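Local coordinates for protein pseudouridine synthase (Pyrococcus abyssi, PDB 2AUS) that probably isomerises uridine to pseudouridine in RNA, as an archaeal Cbf5 enzyme of the TruB family, at residues L51-G56 with G79-K84; V88-L93 with T203-F208; L113-G118 with D164-L169; T178-L183 with A195-L200; E133-Q138 with T152-Y157. All coordinates share one frame; numbering follows the deposited sequence.

Contacts 1 and 2 lie about 11 Å apart, centre to centre, and touch through neighbouring strands 47-53 and 88-93 of a mixed sheet. Contact 2 leads from that sheet to strand 195-205 of a second, antiparallel sheet, which contacts 3, 4 and 5 all reach. There contacts 3 and 4 touch, as do contacts 4 and 5, with centres about 12 Å and about 14 Å apart. Along the chain contact 1 closes first; the long excursion between the segments of contact 2 then includes contacts 3, 5 and 4, with contact 5 enclosed by contact 3. Strand 195-205 thus runs from contact 4 to contact 2, joining the two sheets of the pseudouridine synthase core.

Contact 1: L51-G56 with G79-K84; sequences LDKPPG and GTLDPK
Lys53 NZ is gripped by a cluster of backbone carbonyls. It donates to Pro83 O at 3.0 Å, and more weakly to Asp82 O at 3.5 Å. Within its own segment it also bonds Pro54 O at 2.9 Å, and Pro57 O and Val85 O lie within bonding reach too, so its three N-H bonds must be shared among these oxygens. The two segments carry the KPPG and GTLDP sequences, which in TruB-family relatives lie beside the active-site cleft. The buried Lys53 ammonium joins the two. Its CG stands anti to the backbone N (chi1 173°) and the chain stays extended as far as CE, then bends at the last torsion to bring the ammonium among the oxygens. On the way, Lys53 CD passes Leu81 CB at 3.7 Å, the two side chains sliding past each other in opposite directions. A positive charge enclosed by carbonyl oxygens is probably well stabilised here despite its burial, and the bonds tie the end of strand 47-53 to the loop 79-84. Asp52, the residue before, turns its CB the other way and forms a salt bridge with Arg201. A phosphate ion lies about 6 Å from the Leu81 side chain. Beyond the lysine, Pro55 CB rests 3.5 Å from Lys84 O, and Pro83 CB lies 3.6 Å from Gly56 O. Pro83 O is itself a shared acceptor: Gly56 N reaches it at 2.7 Å, with an N-H...O angle of 155°, from the face of the carbonyl plane opposite to the one approached by Lys53 NZ.

Contact 2: V88-L93 with T203-F208; sequences VLPVAL and TRSGPF
Val88 sets its two methyls apart by its first torsion (chi1 -180°): CG1, anti to the backbone N, goes to Phe208, while CG2 goes to the backbone of Thr203. Phe208 in turn has CG anti to its carbonyl carbon (chi1 -59°), which lays its ring under Pro90. Val88 CG1 meets Phe208 CB at 3.6 Å, and Val88 CG2 lies 3.6 Å from Thr203 C. The proline lies over one face of the phenyl ring: Pro90 CB is 4.0 Å from the centroid and 13° off the ring normal, a CH-pi contact, and Pro90 CG approaches Phe208 CD1 at 3.6 Å. Ser205 adds its CB, 4.1 Å from Val88 CG1. A type II' turn from Ser205 to Phe208, closed by backbone bonds in both directions between these two residues, presents the ring to the proline. Between the segments themselves the joint is apolar packing, but Val88 is hydrogen-bonded to Arg202, joining the two strands there. Thr203 and Arg204 form a classic beta bulge opposite Glu109, which also accepts from Thr203 OG1. Strand 88-93 belongs to the mixed sheet and turns Leu89 and Val91 toward helix 59-69, while strand 195-205 lies beside strand 108-116 in the antiparallel sheet.

Contact 3: L113-G118 with D164-L169; sequences LMHLHG and DGRDVL
Antiparallel strands 108-116 and 167-174 pair here near the end of the first and the start of the second, where the type II' turn of the 152-164/167-174 beta hairpin, from Asp164 to Asp167, enters the second strand. Met114 and Val168 are a hydrogen-bonded pair: Met114 N reaches Val168 O at 2.7 Å and Val168 N reaches Met114 O at 2.8 Å. Leu116 N continues the pattern to Arg166 O at 2.7 Å. The side chains of Met114 and Val168 point the same way, and the bend at the end of the methionine brings Met114 CE to 3.7 Å from Val168 CB, beneath helices 122-131 and 180-191. On the other face, His115 takes CG anti to its backbone N (chi1 -176°) and leans over to Asp167. His115 ND1 donates to Asp167 OD1 at 3.0 Å, meeting the oxygen from above the carboxylate plane, 50° out of it. Arg166 stretches out along the backbone of residues 116-118; Gly118 CA lies over the centre of one face of its guanidinium, 3.6 Å from Arg166 CZ, and its NE forms a salt bridge with Asp119. Asp167 OD2 is taken by a basic side chain of a chain of another protein. The carboxylate is thus shared between a histidine in the strand and a cation of the partner chain, which would hold its rotation and probably temper its negative charge at the interface.

Contact 4: T178-L183 with A195-L200; sequences TYIRSL and AHMAEL
Met197 and Arg181 bury the most surface here, followed by Ile180, as the first turn of helix 180-191 settles on strand 195-205, the strand that follows it in the chain. Tyr179 holds the N-cap position. Met197 extends from the strand with CG anti to its backbone N (chi1 -176°) and bends at its last torsion; SD then meets the backbone of Arg181 and Ile180 CG2, while CE meets the Arg181 side chain. Met197 SD lies 3.8 Å from Arg181 N, at the start of the helix, and 4.0 Å from Ile180 CG2. Met197 CE sits over the centre of one face of the Arg181 guanidinium, 3.8 Å from Arg181 CZ, and the two side chains cross at about a right angle. Arg181 reaches back to this place because its chain kinks at chi3 (-72°). Ile180 has a further apolar neighbour in the strand, its CB lying 4.4 Å from Leu200 CD1. Ile180 and Leu200 both also touch Tyr110 of strand 108-116, whereas Met197 packs on Ile184 one turn further along the helix. No direct hydrogen bond links the segments; a water in the plane of the guanidinium accepts from Met197 N at 2.8 Å and, weakly, from Arg181 NH1 at 2.7 Å. The methionine methyl lies against one flat face of the cation while the water weakly accepts from NH1 at the edge, so apolar packing and solvation of the charge can probably coexist at this exposed arginine.

Contact 5: E133-Q138 with T152-Y157; sequences EGEIIQ and TRKVYY
Lys154 crosses Glu135 at about a right angle, then brings its tip to Gly134. Its CB lies 3.6 Å from Glu135 OE2, its CG 3.9 Å from the same oxygen, and its CD 3.7 Å, so one carboxylate oxygen borders most of the aliphatic chain. The last torsion (chi4 57°) bends the tip over the neighbouring backbone, setting Lys154 NZ 3.6 Å from Gly134 CA; the ammonium and the Glu135 carboxylate, of opposite charge, are not in contact. The other oxygen, Glu135 OE1, faces Thr152 OG1. Both segments belong to an antiparallel pair at the edge of the sheet, where strand 134-137 is the outermost within this chain and lies against strand 152-164; residues 139-150, after Gln138, are not modelled. Gly134 N bonds Val155 O at 2.7 Å, with an N-H...O angle of 138°. Ile136 N reaches Arg153 O at 2.8 Å, and Arg153 N returns a bond to Ile136 O. On the face opposite Lys154, the Ile136 torsion sets CG1 between the backbone N and the carbonyl carbon (chi1 58°), close over Arg153 O at 3.2 Å, and also 3.9 Å from Val155 CG2. Val155 packs in turn on Leu183 of helix 180-191. Arg153 gives its NE to Ala176 O and its NH1 to Thr152 O, while Gln138 OE1 accepts from Tyr179 N.

Contact 1: L51-G56 with G79-K84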
# COMPACT_ATOMS: atom_id res chain seq x y z
N LEU A 51 11.20 -12.17 -11.30
CA LEU A 51 10.35 -11.07 -10.90
C LEU A 51 11.05 -9.80 -10.44
O LEU A 51 12.08 -9.86 -9.76
CB LEU A 51 9.41 -11.54 -9.80
CG LEU A 51 8.27 -10.57 -9.50
CD1 LEU A 51 7.09 -10.87 -10.44
CD2 LEU A 51 7.85 -10.70 -8.05
N ASP A 52 10.49 -8.65 -10.81
CA ASP A 52 11.03 -7.36 -10.38
C ASP A 52 10.18 -7.04 -9.16
O ASP A 52 9.05 -6.58 -9.29
CB ASP A 52 10.80 -6.28 -11.44
CG ASP A 52 11.52 -4.96 -11.10
OD1 ASP A 52 11.86 -4.73 -9.92
OD2 ASP A 52 11.73 -4.14 -12.02
N LYS A 53 10.72 -7.32 -7.98
CA LYS A 53 9.99 -7.08 -6.75
C LYS A 53 9.71 -5.59 -6.56
O LYS A 53 10.59 -4.75 -6.75
CB LYS A 53 10.79 -7.59 -5.55
CG LYS A 53 10.19 -7.23 -4.20
CD LYS A 53 11.15 -7.53 -3.06
CE LYS A 53 10.56 -7.09 -1.72
NZ LYS A 53 10.18 -5.64 -1.73
N PRO A 54 8.48 -5.23 -6.20
CA PRO A 54 8.19 -3.81 -6.00
C PRO A 54 8.55 -3.45 -4.56
O PRO A 54 8.49 -4.30 -3.66
CB PRO A 54 6.68 -3.73 -6.24
CG PRO A 54 6.21 -5.02 -5.64
CD PRO A 54 7.24 -6.04 -6.14
N PRO A 55 8.96 -2.20 -4.31
CA PRO A 55 9.31 -1.82 -2.93
C PRO A 55 8.03 -1.78 -2.10
O PRO A 55 6.95 -1.49 -2.62
CB PRO A 55 9.92 -0.44 -3.10
CG PRO A 55 9.12 0.13 -4.24
CD PRO A 55 9.06 -1.04 -5.21
N GLY A 56 8.14 -2.10 -0.81
CA GLY A 56 6.98 -2.08 0.05
C GLY A 56 6.73 -3.41 0.72
O GLY A 56 7.05 -3.60 1.90
N GLY A 79 17.03 -15.74 -2.31
CA GLY A 79 17.66 -14.49 -1.90
C GLY A 79 16.67 -13.44 -1.46
O GLY A 79 16.22 -12.62 -2.27
N THR A 80 16.32 -13.46 -0.18
CA THR A 80 15.37 -12.50 0.36
C THR A 80 15.79 -11.05 0.13
O THR A 80 16.93 -10.67 0.40
CB THR A 80 15.16 -12.68 1.89
OG1 THR A 80 14.67 -13.99 2.16
CG2 THR A 80 14.14 -11.66 2.41
N LEU A 81 14.86 -10.26 -0.39
CA LEU A 81 15.10 -8.84 -0.60
C LEU A 81 14.28 -8.20 0.50
O LEU A 81 13.15 -8.63 0.75
CB LEU A 81 14.58 -8.38 -1.96
CG LEU A 81 15.44 -8.68 -3.18
CD1 LEU A 81 14.78 -8.09 -4.42
CD2 LEU A 81 16.83 -8.09 -2.98
N ASP A 82 14.83 -7.19 1.16
CA ASP A 82 14.11 -6.52 2.23
C ASP A 82 12.90 -5.76 1.70
O ASP A 82 12.82 -5.44 0.51
CB ASP A 82 15.05 -5.60 3.01
CG ASP A 82 16.08 -6.38 3.80
OD1 ASP A 82 15.71 -7.42 4.39
OD2 ASP A 82 17.26 -5.96 3.82
N PRO A 83 11.93 -5.47 2.58
CA PRO A 83 10.71 -4.75 2.22
C PRO A 83 10.89 -3.54 1.31
O PRO A 83 10.22 -3.41 0.29
CB PRO A 83 10.11 -4.37 3.57
CG PRO A 83 10.53 -5.53 4.44
CD PRO A 83 11.98 -5.72 4.03
N LYS A 84 11.80 -2.65 1.69
CA LYS A 84 12.06 -1.43 0.92
C LYS A 84 12.84 -1.64 -0.36
O LYS A 84 12.87 -0.76 -1.21
CB LYS A 84 12.81 -0.41 1.79
CG LYS A 84 12.13 -0.04 3.09
CD LYS A 84 12.99 0.91 3.91
CE LYS A 84 12.38 1.18 5.28
NZ LYS A 84 13.15 2.19 6.07

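Contact 2: V88-L93 with T203-F208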
# COMPACT_ATOMS: atom_id res chain seq x y z
N VAL A 88 15.39 -7.72 -8.99
CA VAL A 88 15.46 -9.14 -9.27
C VAL A 88 15.14 -10.05 -8.09
O VAL A 88 15.90 -10.14 -7.12
CB VAL A 88 16.83 -9.51 -9.84
CG1 VAL A 88 16.91 -11.00 -10.14
CG2 VAL A 88 17.07 -8.70 -11.11
N LEU A 89 14.00 -10.71 -8.18
CA LEU A 89 13.57 -11.64 -7.14
C LEU A 89 13.15 -12.94 -7.81
O LEU A 89 12.01 -13.08 -8.27
CB LEU A 89 12.39 -11.07 -6.35
CG LEU A 89 11.93 -12.00 -5.22
CD1 LEU A 89 13.00 -12.03 -4.13
CD2 LEU A 89 10.60 -11.55 -4.67
N PRO A 90 14.07 -13.91 -7.89
CA PRO A 90 13.72 -15.19 -8.52
C PRO A 90 12.69 -15.92 -7.66
O PRO A 90 12.89 -16.11 -6.46
CB PRO A 90 15.05 -15.93 -8.57
CG PRO A 90 16.05 -14.83 -8.66
CD PRO A 90 15.52 -13.84 -7.64
N VAL A 91 11.59 -16.32 -8.28
CA VAL A 91 10.56 -17.04 -7.56
C VAL A 91 10.31 -18.37 -8.28
O VAL A 91 9.81 -18.39 -9.40
CB VAL A 91 9.23 -16.24 -7.50
CG1 VAL A 91 8.19 -16.99 -6.69
CG2 VAL A 91 9.48 -14.87 -6.88
N ALA A 92 10.70 -19.47 -7.63
CA ALA A 92 10.51 -20.80 -8.20
C ALA A 92 9.08 -21.24 -7.92
O ALA A 92 8.54 -20.98 -6.85
CB ALA A 92 11.52 -21.78 -7.59
N LEU A 93 8.47 -21.92 -8.89
CA LEU A 93 7.08 -22.35 -8.77
C LEU A 93 6.83 -23.85 -8.61
O LEU A 93 7.55 -24.69 -9.16
CB LEU A 93 6.28 -21.88 -9.99
CG LEU A 93 6.58 -20.48 -10.53
CD1 LEU A 93 5.82 -20.28 -11.83
CD2 LEU A 93 6.18 -19.42 -9.50
N THR A 203 19.90 -5.76 -9.08
CA THR A 203 19.87 -5.81 -10.53
C THR A 203 20.32 -7.15 -11.06
O THR A 203 20.28 -7.39 -12.26
CB THR A 203 20.78 -4.72 -11.13
OG1 THR A 203 22.12 -4.90 -10.65
CG2 THR A 203 20.27 -3.34 -10.75
N ARG A 204 20.76 -8.03 -10.16
CA ARG A 204 21.22 -9.34 -10.58
C ARG A 204 21.38 -10.33 -9.43
O ARG A 204 21.84 -9.98 -8.35
CB ARG A 204 22.55 -9.19 -11.31
CG ARG A 204 23.16 -10.48 -11.83
CD ARG A 204 24.27 -10.17 -12.82
NE ARG A 204 24.90 -11.37 -13.34
CZ ARG A 204 24.26 -12.35 -13.97
NH1 ARG A 204 22.94 -12.28 -14.15
NH2 ARG A 204 24.93 -13.41 -14.41
N SER A 205 20.96 -11.56 -9.68
CA SER A 205 21.09 -12.63 -8.71
C SER A 205 21.42 -13.88 -9.50
O SER A 205 20.54 -14.48 -10.13
CB SER A 205 19.81 -12.85 -7.92
OG SER A 205 19.99 -13.96 -7.05
N GLY A 206 22.68 -14.27 -9.47
CA GLY A 206 23.10 -15.45 -10.21
C GLY A 206 22.78 -15.23 -11.67
O GLY A 206 23.15 -14.20 -12.25
N PRO A 207 22.06 -16.16 -12.31
CA PRO A 207 21.73 -15.99 -13.73
C PRO A 207 20.55 -15.05 -14.02
O PRO A 207 20.23 -14.79 -15.19
CB PRO A 207 21.47 -17.42 -14.19
CG PRO A 207 20.85 -18.04 -12.96
CD PRO A 207 21.68 -17.50 -11.82
N PHE A 208 19.90 -14.55 -12.98
CA PHE A 208 18.77 -13.65 -13.18
C PHE A 208 19.19 -12.18 -13.19
O PHE A 208 19.80 -11.69 -12.24
CB PHE A 208 17.69 -13.89 -12.12
CG PHE A 208 17.16 -15.29 -12.13
CD1 PHE A 208 17.80 -16.29 -11.40
CD2 PHE A 208 16.05 -15.62 -12.90
CE1 PHE A 208 17.34 -17.61 -11.46
CE2 PHE A 208 15.59 -16.93 -12.97
CZ PHE A 208 16.23 -17.93 -12.24

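Contact 3: L113-G118 with D164-L169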
# COMPACT_ATOMS: atom_id res chain seq x y z
N LEU A 113 21.77 3.88 -3.64
CA LEU A 113 21.89 5.31 -3.43
C LEU A 113 22.38 5.52 -2.00
O LEU A 113 21.68 5.22 -1.04
CB LEU A 113 20.53 5.99 -3.63
CG LEU A 113 20.52 7.48 -3.29
CD1 LEU A 113 21.60 8.19 -4.08
CD2 LEU A 113 19.15 8.06 -3.60
N MET A 114 23.59 6.05 -1.87
CA MET A 114 24.17 6.29 -0.56
C MET A 114 24.11 7.78 -0.24
O MET A 114 24.45 8.62 -1.07
CB MET A 114 25.63 5.82 -0.55
CG MET A 114 26.45 6.32 0.65
SD MET A 114 28.11 5.62 0.67
CE MET A 114 28.93 6.62 -0.60
N HIS A 115 23.66 8.10 0.97
CA HIS A 115 23.58 9.48 1.39
C HIS A 115 24.62 9.76 2.48
O HIS A 115 24.54 9.19 3.57
CB HIS A 115 22.19 9.81 1.92
CG HIS A 115 22.02 11.24 2.29
ND1 HIS A 115 22.08 12.26 1.36
CD2 HIS A 115 21.85 11.84 3.49
CE1 HIS A 115 21.95 13.42 1.98
NE2 HIS A 115 21.82 13.20 3.27
N LEU A 116 25.60 10.61 2.18
CA LEU A 116 26.63 10.96 3.15
C LEU A 116 26.09 11.97 4.14
O LEU A 116 25.33 12.86 3.78
CB LEU A 116 27.85 11.53 2.43
CG LEU A 116 28.51 10.53 1.49
CD1 LEU A 116 29.68 11.18 0.78
CD2 LEU A 116 28.96 9.30 2.28
N HIS A 117 26.47 11.82 5.41
CA HIS A 117 26.01 12.71 6.46
C HIS A 117 26.88 13.96 6.61
O HIS A 117 26.65 14.78 7.50
CB HIS A 117 25.93 11.95 7.78
CG HIS A 117 24.90 10.86 7.79
ND1 HIS A 117 23.55 11.11 7.61
CD2 HIS A 117 25.01 9.52 7.93
CE1 HIS A 117 22.88 9.97 7.65
NE2 HIS A 117 23.75 8.99 7.84
N GLY A 118 27.86 14.09 5.73
CA GLY A 118 28.74 15.24 5.76
C GLY A 118 29.37 15.43 4.39
O GLY A 118 29.50 14.47 3.63
N ASP A 164 26.32 13.55 -6.57
CA ASP A 164 25.76 14.89 -6.47
C ASP A 164 25.82 15.31 -5.00
O ASP A 164 24.91 15.01 -4.22
CB ASP A 164 24.32 14.94 -6.97
CG ASP A 164 23.81 16.38 -7.16
OD1 ASP A 164 24.32 17.30 -6.47
OD2 ASP A 164 22.90 16.60 -7.99
N GLY A 165 26.90 15.99 -4.63
CA GLY A 165 27.05 16.44 -3.26
C GLY A 165 27.17 15.28 -2.28
O GLY A 165 28.17 14.57 -2.26
N ARG A 166 26.14 15.09 -1.48
CA ARG A 166 26.14 14.02 -0.49
C ARG A 166 25.51 12.74 -0.99
O ARG A 166 25.51 11.72 -0.29
CB ARG A 166 25.40 14.48 0.77
CG ARG A 166 26.05 15.68 1.42
CD ARG A 166 25.56 15.86 2.83
NE ARG A 166 26.25 16.96 3.48
CZ ARG A 166 26.05 17.32 4.74
NH1 ARG A 166 25.16 16.66 5.48
NH2 ARG A 166 26.71 18.35 5.25
N ASP A 167 24.97 12.77 -2.21
CA ASP A 167 24.33 11.60 -2.78
C ASP A 167 25.23 10.87 -3.76
O ASP A 167 25.76 11.46 -4.70
CB ASP A 167 23.02 11.99 -3.45
CG ASP A 167 21.97 12.48 -2.45
OD1 ASP A 167 21.58 11.68 -1.57
OD2 ASP A 167 21.55 13.65 -2.56
N VAL A 168 25.40 9.58 -3.52
CA VAL A 168 26.24 8.75 -4.36
C VAL A 168 25.45 7.57 -4.88
O VAL A 168 24.98 6.74 -4.11
CB VAL A 168 27.48 8.23 -3.58
CG1 VAL A 168 28.39 7.42 -4.50
CG2 VAL A 168 28.24 9.41 -2.98
N LEU A 169 25.29 7.52 -6.20
CA LEU A 169 24.57 6.44 -6.85
C LEU A 169 25.63 5.50 -7.42
O LEU A 169 26.44 5.89 -8.26
CB LEU A 169 23.70 7.00 -7.99
CG LEU A 169 22.96 5.99 -8.86
CD1 LEU A 169 21.88 5.28 -8.05
CD2 LEU A 169 22.33 6.71 -10.06

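Contact 4: T178-L183 with A195-L200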
# COMPACT_ATOMS: atom_id res chain seq x y z
N THR A 178 26.47 -10.86 1.02
CA THR A 178 27.05 -9.57 1.36
C THR A 178 25.92 -8.58 1.64
O THR A 178 24.98 -8.46 0.85
CB THR A 178 27.91 -9.02 0.20
OG1 THR A 178 28.90 -10.00 -0.16
CG2 THR A 178 28.62 -7.74 0.63
N TYR A 179 26.01 -7.90 2.78
CA TYR A 179 25.00 -6.92 3.18
C TYR A 179 25.40 -5.55 2.66
O TYR A 179 26.42 -4.99 3.09
CB TYR A 179 24.89 -6.88 4.70
CG TYR A 179 24.35 -8.16 5.32
CD1 TYR A 179 24.46 -8.39 6.69
CD2 TYR A 179 23.70 -9.11 4.54
CE1 TYR A 179 23.93 -9.54 7.28
CE2 TYR A 179 23.17 -10.27 5.11
CZ TYR A 179 23.28 -10.47 6.48
OH TYR A 179 22.75 -11.61 7.05
N ILE A 180 24.60 -5.00 1.75
CA ILE A 180 24.91 -3.69 1.19
C ILE A 180 24.79 -2.57 2.20
O ILE A 180 25.59 -1.63 2.19
CB ILE A 180 24.00 -3.37 -0.01
CG1 ILE A 180 24.02 -4.55 -0.99
CG2 ILE A 180 24.48 -2.09 -0.69
CD1 ILE A 180 25.41 -4.97 -1.43
N ARG A 181 23.80 -2.66 3.09
CA ARG A 181 23.61 -1.63 4.10
C ARG A 181 24.88 -1.50 4.94
O ARG A 181 25.33 -0.39 5.24
CB ARG A 181 22.41 -1.95 5.00
CG ARG A 181 22.08 -0.82 5.98
CD ARG A 181 20.96 -1.18 6.95
NE ARG A 181 19.64 -1.22 6.32
CZ ARG A 181 19.03 -0.17 5.78
NH1 ARG A 181 19.61 1.03 5.80
NH2 ARG A 181 17.83 -0.30 5.24
N SER A 182 25.44 -2.64 5.33
CA SER A 182 26.66 -2.66 6.13
C SER A 182 27.83 -2.11 5.32
O SER A 182 28.66 -1.36 5.83
CB SER A 182 26.97 -4.10 6.58
OG SER A 182 28.23 -4.17 7.23
N LEU A 183 27.89 -2.50 4.05
CA LEU A 183 28.93 -2.02 3.15
C LEU A 183 28.89 -0.50 3.11
O LEU A 183 29.93 0.17 3.19
CB LEU A 183 28.72 -2.57 1.74
CG LEU A 183 29.64 -1.97 0.67
CD1 LEU A 183 31.06 -2.46 0.90
CD2 LEU A 183 29.16 -2.38 -0.72
N ALA A 195 27.51 7.40 6.54
CA ALA A 195 26.63 7.29 5.39
C ALA A 195 25.41 6.43 5.67
O ALA A 195 25.43 5.54 6.53
CB ALA A 195 27.40 6.73 4.21
N HIS A 196 24.34 6.70 4.93
CA HIS A 196 23.08 5.98 5.07
C HIS A 196 22.66 5.46 3.70
O HIS A 196 22.82 6.15 2.70
CB HIS A 196 22.01 6.93 5.61
CG HIS A 196 20.65 6.32 5.71
ND1 HIS A 196 20.33 5.37 6.65
CD2 HIS A 196 19.51 6.55 5.00
CE1 HIS A 196 19.06 5.03 6.52
NE2 HIS A 196 18.54 5.73 5.53
N MET A 197 22.13 4.24 3.66
CA MET A 197 21.65 3.66 2.41
C MET A 197 20.20 4.14 2.19
O MET A 197 19.27 3.64 2.82
CB MET A 197 21.69 2.13 2.47
CG MET A 197 21.30 1.46 1.17
SD MET A 197 21.50 -0.34 1.24
CE MET A 197 20.03 -0.78 2.20
N ALA A 198 20.03 5.13 1.31
CA ALA A 198 18.71 5.70 1.04
C ALA A 198 17.81 4.82 0.18
O ALA A 198 16.59 4.85 0.32
CB ALA A 198 18.86 7.06 0.38
N GLU A 199 18.40 4.05 -0.71
CA GLU A 199 17.61 3.19 -1.58
C GLU A 199 18.47 2.07 -2.13
O GLU A 199 19.67 2.25 -2.36
CB GLU A 199 17.04 4.03 -2.74
CG GLU A 199 15.86 3.39 -3.43
CD GLU A 199 15.36 4.22 -4.60
OE1 GLU A 199 15.28 5.46 -4.46
OE2 GLU A 199 15.05 3.62 -5.66
N LEU A 200 17.85 0.92 -2.35
CA LEU A 200 18.57 -0.25 -2.85
C LEU A 200 17.72 -1.01 -3.86
O LEU A 200 16.53 -1.22 -3.65
CB LEU A 200 18.90 -1.17 -1.68
CG LEU A 200 20.14 -2.07 -1.74
CD1 LEU A 200 19.79 -3.43 -1.19
CD2 LEU A 200 20.68 -2.17 -3.15
O HOH W 1 21.59 2.83 5.98

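Contact 5: E133-Q138 with T152-Y157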
# COMPACT_ATOMS: atom_id res chain seq x y z
N GLU A 133 36.62 -2.39 -2.91
CA GLU A 133 36.49 -3.51 -3.84
C GLU A 133 37.42 -4.60 -3.32
O GLU A 133 38.60 -4.35 -3.07
CB GLU A 133 36.88 -3.08 -5.25
CG GLU A 133 35.89 -2.13 -5.90
CD GLU A 133 36.43 -1.51 -7.17
OE1 GLU A 133 37.41 -0.75 -7.08
OE2 GLU A 133 35.87 -1.79 -8.25
N GLY A 134 36.88 -5.80 -3.16
CA GLY A 134 37.68 -6.91 -2.66
C GLY A 134 37.09 -7.38 -1.35
O GLY A 134 35.91 -7.17 -1.08
N GLU A 135 37.91 -8.01 -0.52
CA GLU A 135 37.45 -8.51 0.77
C GLU A 135 37.00 -7.40 1.71
O GLU A 135 37.64 -6.36 1.82
CB GLU A 135 38.56 -9.31 1.46
CG GLU A 135 38.99 -10.58 0.75
CD GLU A 135 37.85 -11.56 0.56
OE1 GLU A 135 37.08 -11.77 1.52
OE2 GLU A 135 37.74 -12.14 -0.55
N ILE A 136 35.89 -7.65 2.39
CA ILE A 136 35.35 -6.71 3.37
C ILE A 136 34.81 -7.57 4.50
O ILE A 136 34.49 -8.74 4.29
CB ILE A 136 34.22 -5.83 2.79
CG1 ILE A 136 33.08 -6.70 2.27
CG2 ILE A 136 34.76 -4.94 1.68
CD1 ILE A 136 31.89 -6.76 3.20
N ILE A 137 34.72 -7.02 5.69
CA ILE A 137 34.20 -7.77 6.82
C ILE A 137 33.00 -7.03 7.38
O ILE A 137 33.05 -5.83 7.61
CB ILE A 137 35.27 -7.96 7.91
CG1 ILE A 137 36.42 -8.80 7.35
CG2 ILE A 137 34.65 -8.65 9.13
CD1 ILE A 137 37.57 -9.01 8.31
N GLN A 138 31.90 -7.75 7.59
CA GLN A 138 30.67 -7.15 8.08
C GLN A 138 30.10 -7.87 9.29
O GLN A 138 30.25 -9.08 9.43
CB GLN A 138 29.65 -7.13 6.94
CG GLN A 138 29.72 -8.36 6.06
CD GLN A 138 28.69 -8.36 4.95
OE1 GLN A 138 28.51 -7.36 4.25
NE2 GLN A 138 28.00 -9.49 4.79
N THR A 152 33.43 -12.32 6.58
CA THR A 152 34.27 -11.82 5.49
C THR A 152 33.63 -12.14 4.14
O THR A 152 33.40 -13.30 3.82
CB THR A 152 35.69 -12.43 5.55
OG1 THR A 152 36.40 -12.11 4.34
CG2 THR A 152 35.62 -13.94 5.70
N ARG A 153 33.35 -11.10 3.36
CA ARG A 153 32.73 -11.29 2.05
C ARG A 153 33.47 -10.51 0.99
O ARG A 153 34.20 -9.57 1.30
CB ARG A 153 31.26 -10.86 2.10
CG ARG A 153 30.32 -11.91 2.67
CD ARG A 153 30.20 -13.09 1.72
NE ARG A 153 29.34 -14.15 2.25
CZ ARG A 153 29.70 -15.00 3.20
NH1 ARG A 153 30.92 -14.93 3.73
NH2 ARG A 153 28.84 -15.91 3.64
N LYS A 154 33.28 -10.88 -0.27
CA LYS A 154 33.97 -10.21 -1.34
C LYS A 154 33.12 -9.30 -2.22
O LYS A 154 32.02 -9.67 -2.66
CB LYS A 154 34.68 -11.25 -2.22
CG LYS A 154 35.52 -10.65 -3.33
CD LYS A 154 36.42 -11.70 -3.96
CE LYS A 154 37.28 -11.10 -5.08
NZ LYS A 154 38.10 -9.96 -4.58
N VAL A 155 33.64 -8.10 -2.46
CA VAL A 155 33.00 -7.11 -3.31
C VAL A 155 33.77 -7.18 -4.62
O VAL A 155 34.94 -6.81 -4.68
CB VAL A 155 33.11 -5.71 -2.70
CG1 VAL A 155 32.53 -4.67 -3.66
CG2 VAL A 155 32.37 -5.66 -1.38
N TYR A 156 33.13 -7.66 -5.67
CA TYR A 156 33.78 -7.80 -6.96
C TYR A 156 34.03 -6.48 -7.68
O TYR A 156 35.02 -6.34 -8.40
CB TYR A 156 32.95 -8.72 -7.85
CG TYR A 156 32.76 -10.09 -7.24
CD1 TYR A 156 33.84 -10.94 -7.02
CD2 TYR A 156 31.49 -10.53 -6.87
CE1 TYR A 156 33.67 -12.19 -6.44
CE2 TYR A 156 31.30 -11.79 -6.29
CZ TYR A 156 32.40 -12.61 -6.08
OH TYR A 156 32.23 -13.84 -5.50
N TYR A 157 33.13 -5.52 -7.48
CA TYR A 157 33.28 -4.23 -8.12
C TYR A 157 32.30 -3.19 -7.58
O TYR A 157 31.19 -3.52 -7.16
CB TYR A 157 33.10 -4.36 -9.64
CG TYR A 157 31.77 -4.93 -10.09
CD1 TYR A 157 30.61 -4.14 -10.13
CD2 TYR A 157 31.66 -6.26 -10.48
CE1 TYR A 157 29.39 -4.67 -10.55
CE2 TYR A 157 30.45 -6.80 -10.89
CZ TYR A 157 29.31 -6.01 -10.93
OH TYR A 157 28.12 -6.56 -11.36